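Long-range contact in proximal thread matrix protein 1 (Mytilus galloprovincialis, PDB 4CN9), which probably serves as a collagen-binding matrix protein of the mussel byssus, built from two von Willebrand factor type A domains and binding zinc: residues A250-S262 / P292-D304. Numbering follows the deposited sequence.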
loop_
_atom_site.group_PDB
_atom_site.type_symbol
_atom_site.label_atom_id
_atom_site.label_comp_id
_atom_site.label_asym_id
_atom_site.label_seq_id
_atom_site.Cartn_x
_atom_site.Cartn_y
_atom_site.Cartn_z
ATOM N N ALA A 250 -8.647 -17.672 -2.528
ATOM C CA ALA A 250 -9.763 -18.439 -1.994
ATOM C C ALA A 250 -10.407 -17.721 -0.813
ATOM O O ALA A 250 -11.171 -18.314 -0.059
ATOM C CB ALA A 250 -9.305 -19.822 -1.578
ATOM N N GLY A 251 -10.111 -16.441 -0.653
ATOM C CA GLY A 251 -10.621 -15.716 0.492
ATOM C C GLY A 251 -12.000 -15.158 0.213
ATOM O O GLY A 251 -12.582 -15.391 -0.845
ATOM N N HIS A 252 -12.536 -14.421 1.172
ATOM C CA HIS A 252 -13.742 -13.659 0.924
ATOM C C HIS A 252 -13.313 -12.276 0.427
ATOM O O HIS A 252 -12.543 -11.566 1.092
ATOM C CB HIS A 252 -14.598 -13.559 2.190
ATOM C CG HIS A 252 -15.175 -14.868 2.633
ATOM N ND1 HIS A 252 -16.514 -15.170 2.511
ATOM C CD2 HIS A 252 -14.593 -15.955 3.194
ATOM C CE1 HIS A 252 -16.734 -16.385 2.979
ATOM N NE2 HIS A 252 -15.585 -16.884 3.399
ATOM N N ALA A 253 -13.781 -11.911 -0.761
ATOM C CA ALA A 253 -13.500 -10.591 -1.317
ATOM C C ALA A 253 -14.659 -10.082 -2.179
ATOM O O ALA A 253 -15.423 -10.871 -2.752
ATOM C CB ALA A 253 -12.220 -10.617 -2.115
ATOM N N ASP A 254 -14.788 -8.757 -2.239
ATOM C CA ASP A 254 -15.769 -8.089 -3.110
ATOM C C ASP A 254 -14.976 -7.274 -4.125
ATOM O O ASP A 254 -14.264 -6.335 -3.748
ATOM C CB ASP A 254 -16.677 -7.146 -2.325
ATOM C CG ASP A 254 -17.716 -7.873 -1.467
ATOM O OD1 ASP A 254 -18.122 -9.028 -1.775
ATOM O OD2 ASP A 254 -18.136 -7.247 -0.474
ATOM N N ILE A 255 -15.083 -7.646 -5.397
ATOM C CA ILE A 255 -14.232 -7.094 -6.444
ATOM C C ILE A 255 -15.046 -6.368 -7.498
ATOM O O ILE A 255 -15.891 -6.973 -8.167
ATOM C CB ILE A 255 -13.467 -8.197 -7.211
ATOM C CG1 ILE A 255 -12.778 -9.181 -6.262
ATOM C CG2 ILE A 255 -12.448 -7.580 -8.166
ATOM C CD1 ILE A 255 -11.591 -8.633 -5.592
ATOM N N ALA A 256 -14.759 -5.090 -7.691
ATOM C CA ALA A 256 -15.436 -4.328 -8.731
ATOM C C ALA A 256 -14.518 -3.963 -9.890
ATOM O O ALA A 256 -13.481 -3.311 -9.699
ATOM C CB ALA A 256 -16.077 -3.082 -8.130
ATOM N N PHE A 257 -14.899 -4.393 -11.096
ATOM C CA PHE A 257 -14.258 -3.905 -12.312
ATOM C C PHE A 257 -14.904 -2.584 -12.677
ATOM O O PHE A 257 -16.116 -2.502 -12.826
ATOM C CB PHE A 257 -14.454 -4.864 -13.481
ATOM C CG PHE A 257 -13.755 -6.179 -13.311
ATOM C CD1 PHE A 257 -12.385 -6.255 -13.399
ATOM C CD2 PHE A 257 -14.482 -7.334 -13.088
ATOM C CE1 PHE A 257 -11.742 -7.475 -13.247
ATOM C CE2 PHE A 257 -13.850 -8.560 -12.944
ATOM C CZ PHE A 257 -12.477 -8.628 -13.021
ATOM N N VAL A 258 -14.089 -1.555 -12.811
ATOM C CA VAL A 258 -14.575 -0.248 -13.205
ATOM C C VAL A 258 -13.865 0.063 -14.501
ATOM O O VAL A 258 -12.673 0.403 -14.494
ATOM C CB VAL A 258 -14.237 0.806 -12.154
ATOM C CG1 VAL A 258 -14.719 2.179 -12.598
ATOM C CG2 VAL A 258 -14.854 0.414 -10.800
ATOM N N PHE A 259 -14.561 -0.105 -15.617
ATOM C CA PHE A 259 -13.882 0.006 -16.897
ATOM C C PHE A 259 -14.511 0.878 -17.983
ATOM O O PHE A 259 -15.719 1.101 -18.039
ATOM C CB PHE A 259 -13.538 -1.369 -17.453
ATOM C CG PHE A 259 -14.699 -2.188 -17.895
ATOM C CD1 PHE A 259 -15.164 -2.113 -19.208
ATOM C CD2 PHE A 259 -15.275 -3.122 -17.039
ATOM C CE1 PHE A 259 -16.225 -2.907 -19.636
ATOM C CE2 PHE A 259 -16.332 -3.923 -17.460
ATOM C CZ PHE A 259 -16.809 -3.818 -18.760
ATOM N N ASP A 260 -13.598 1.364 -18.817
ATOM C CA ASP A 260 -13.826 2.258 -19.927
ATOM C C ASP A 260 -14.714 1.579 -20.960
ATOM O O ASP A 260 -14.426 0.465 -21.401
ATOM C CB ASP A 260 -12.443 2.573 -20.506
ATOM C CG ASP A 260 -12.457 3.568 -21.635
ATOM O OD1 ASP A 260 -13.533 3.951 -22.144
ATOM O OD2 ASP A 260 -11.327 3.967 -22.017
ATOM N N ALA A 261 -15.807 2.247 -21.320
ATOM C CA ALA A 261 -16.713 1.745 -22.356
ATOM C C ALA A 261 -16.931 2.782 -23.454
ATOM O O ALA A 261 -17.920 2.726 -24.184
ATOM C CB ALA A 261 -18.046 1.317 -21.749
ATOM N N SER A 262 -15.988 3.713 -23.555
ATOM C CA SER A 262 -15.951 4.737 -24.596
ATOM C C SER A 262 -15.812 4.162 -26.007
ATOM O O SER A 262 -15.246 3.089 -26.209
ATOM C CB SER A 262 -14.756 5.668 -24.341
ATOM O OG SER A 262 -14.447 6.429 -25.498
ATOM N N PRO A 292 -21.585 -15.607 -2.488
ATOM C CA PRO A 292 -21.627 -15.141 -1.096
ATOM C C PRO A 292 -20.674 -15.903 -0.189
ATOM O O PRO A 292 -20.317 -15.388 0.864
ATOM C CB PRO A 292 -23.086 -15.393 -0.680
ATOM C CG PRO A 292 -23.845 -15.483 -1.966
ATOM C CD PRO A 292 -22.903 -16.053 -2.966
ATOM N N ASP A 293 -20.256 -17.097 -0.597
ATOM C CA ASP A 293 -19.350 -17.907 0.211
ATOM C C ASP A 293 -17.904 -17.716 -0.203
ATOM O O ASP A 293 -17.011 -18.360 0.342
ATOM C CB ASP A 293 -19.685 -19.395 0.075
ATOM C CG ASP A 293 -20.978 -19.760 0.741
ATOM O OD1 ASP A 293 -21.309 -19.120 1.766
ATOM O OD2 ASP A 293 -21.656 -20.683 0.241
ATOM N N GLY A 294 -17.666 -16.870 -1.194
ATOM C CA GLY A 294 -16.305 -16.618 -1.630
ATOM C C GLY A 294 -16.174 -15.222 -2.194
ATOM O O GLY A 294 -16.356 -14.234 -1.488
ATOM N N THR A 295 -15.880 -15.155 -3.484
ATOM C CA THR A 295 -15.604 -13.889 -4.140
ATOM C C THR A 295 -16.821 -13.416 -4.913
ATOM O O THR A 295 -17.416 -14.155 -5.712
ATOM C CB THR A 295 -14.428 -14.041 -5.095
ATOM O OG1 THR A 295 -13.382 -14.743 -4.421
ATOM C CG2 THR A 295 -13.930 -12.665 -5.580
ATOM N N GLN A 296 -17.199 -12.174 -4.667
ATOM C CA GLN A 296 -18.296 -11.563 -5.397
ATOM C C GLN A 296 -17.706 -10.535 -6.339
ATOM O O GLN A 296 -16.690 -9.914 -6.023
ATOM C CB GLN A 296 -19.264 -10.928 -4.417
ATOM C CG GLN A 296 -20.045 -11.954 -3.633
ATOM C CD GLN A 296 -21.166 -11.359 -2.815
ATOM O OE1 GLN A 296 -22.287 -11.868 -2.835
ATOM N NE2 GLN A 296 -20.878 -10.286 -2.091
ATOM N N PHE A 297 -18.323 -10.391 -7.507
ATOM C CA PHE A 297 -17.858 -9.453 -8.518
ATOM C C PHE A 297 -18.949 -8.453 -8.905
ATOM O O PHE A 297 -20.124 -8.758 -8.832
ATOM C CB PHE A 297 -17.420 -10.218 -9.772
ATOM C CG PHE A 297 -16.074 -10.869 -9.643
ATOM C CD1 PHE A 297 -14.922 -10.157 -9.892
ATOM C CD2 PHE A 297 -15.967 -12.192 -9.271
ATOM C CE1 PHE A 297 -13.670 -10.753 -9.778
ATOM C CE2 PHE A 297 -14.722 -12.792 -9.160
ATOM C CZ PHE A 297 -13.580 -12.073 -9.397
ATOM N N ALA A 298 -18.543 -7.263 -9.329
ATOM C CA ALA A 298 -19.465 -6.258 -9.850
ATOM C C ALA A 298 -18.784 -5.566 -11.035
ATOM O O ALA A 298 -17.551 -5.576 -11.141
ATOM C CB ALA A 298 -19.801 -5.242 -8.761
ATOM N N VAL A 299 -19.582 -4.986 -11.922
ATOM C CA VAL A 299 -19.058 -4.190 -13.029
ATOM C C VAL A 299 -19.718 -2.809 -13.094
ATOM O O VAL A 299 -20.957 -2.678 -13.058
ATOM C CB VAL A 299 -19.255 -4.903 -14.386
ATOM C CG1 VAL A 299 -19.099 -3.916 -15.547
ATOM C CG2 VAL A 299 -18.284 -6.062 -14.521
ATOM N N VAL A 300 -18.861 -1.789 -13.189
ATOM C CA VAL A 300 -19.259 -0.415 -13.488
ATOM C C VAL A 300 -18.511 -0.024 -14.750
ATOM O O VAL A 300 -17.333 -0.307 -14.876
ATOM C CB VAL A 300 -18.850 0.546 -12.357
ATOM C CG1 VAL A 300 -19.136 2.003 -12.720
ATOM C CG2 VAL A 300 -19.572 0.188 -11.068
ATOM N N THR A 301 -19.196 0.596 -15.698
ATOM C CA THR A 301 -18.525 1.130 -16.864
ATOM C C THR A 301 -18.659 2.648 -16.908
ATOM O O THR A 301 -19.578 3.225 -16.297
ATOM C CB THR A 301 -19.070 0.523 -18.167
ATOM O OG1 THR A 301 -20.471 0.761 -18.258
ATOM C CG2 THR A 301 -18.820 -0.965 -18.208
ATOM N N PHE A 302 -17.740 3.288 -17.626
ATOM C CA PHE A 302 -17.775 4.738 -17.785
ATOM C C PHE A 302 -17.467 5.173 -19.211
ATOM O O PHE A 302 -16.674 4.554 -19.906
ATOM C CB PHE A 302 -16.867 5.446 -16.777
ATOM C CG PHE A 302 -15.434 4.990 -16.800
ATOM C CD1 PHE A 302 -14.516 5.594 -17.648
ATOM C CD2 PHE A 302 -14.998 3.980 -15.955
ATOM C CE1 PHE A 302 -13.196 5.186 -17.672
ATOM C CE2 PHE A 302 -13.677 3.562 -15.965
ATOM C CZ PHE A 302 -12.776 4.156 -16.827
ATOM N N ALA A 303 -18.176 6.207 -19.649
ATOM C CA ALA A 303 -17.896 6.873 -20.912
ATOM C C ALA A 303 -18.062 8.348 -20.588
ATOM O O ALA A 303 -17.268 8.882 -19.834
ATOM C CB ALA A 303 -18.832 6.406 -22.000
ATOM N N ASP A 304 -19.087 9.018 -21.095
ATOM C CA ASP A 304 -19.316 10.391 -20.622
ATOM C C ASP A 304 -19.759 10.404 -19.161
ATOM O O ASP A 304 -19.458 11.339 -18.427
ATOM C CB ASP A 304 -20.339 11.130 -21.481
ATOM C CG ASP A 304 -21.601 10.356 -21.668
ATOM O OD1 ASP A 304 -21.532 9.106 -21.819
ATOM O OD2 ASP A 304 -22.672 11.001 -21.634
HETATM O O HOH W 1 -11.329 -14.085 -2.681
#
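The Phe302 ring lies across the backbone of strand 253-260, its face over Asp260 CA, which sits 3.9 Å from the ring centroid, while its CE2 meets Val258 CG1 at 3.8 Å. CG stands between the backbone N and the carbonyl carbon (chi1 56°), and that torsion folds the ring over the neighbouring strand. With an alanine here, the CH-pi contact would be lost and a gap would probably open over Asp260 and beside Val258. On the opposite face of the sheet, Phe259 takes a similar torsion (chi1 69°) and runs side by side with Thr301, whose CG2 lies over one face of the Phe259 ring, 3.7 Å from its centroid, in a CH-pi contact; Val299 CG1 presses on CE2 of Phe259 at 3.4 Å. Farther back, the rings of Phe257 and Phe297 are nearly parallel but slid apart, touching through Phe257 CE2 and Phe297 CD1, and Ile255 CB meets Phe297 CD1 at 3.6 Å. Near the start of the strands, Gln296 NE2 gives a straight bond to Asp254 OD1 (3.0 Å), in its own amide plane but well out of the carboxylate plane. Arg358 forms a salt bridge with that same oxygen, and Lys313 donates to Gln296 OE1. Between these two layers of side chains the backbones pair in parallel from Gln296 N to Ala253 O (2.9 Å) through to Ala261 N and Phe302 O. Helix 272-285 covers the Phe257 and Phe259 side, helix 338-349 the Ala298, Val300 and Phe302 side. Strand 253-260, helix 272-285 and strand 295-302 thus form a beta-alpha-beta crossover in the helix-flanked central sheet of the second von Willebrand factor A domain.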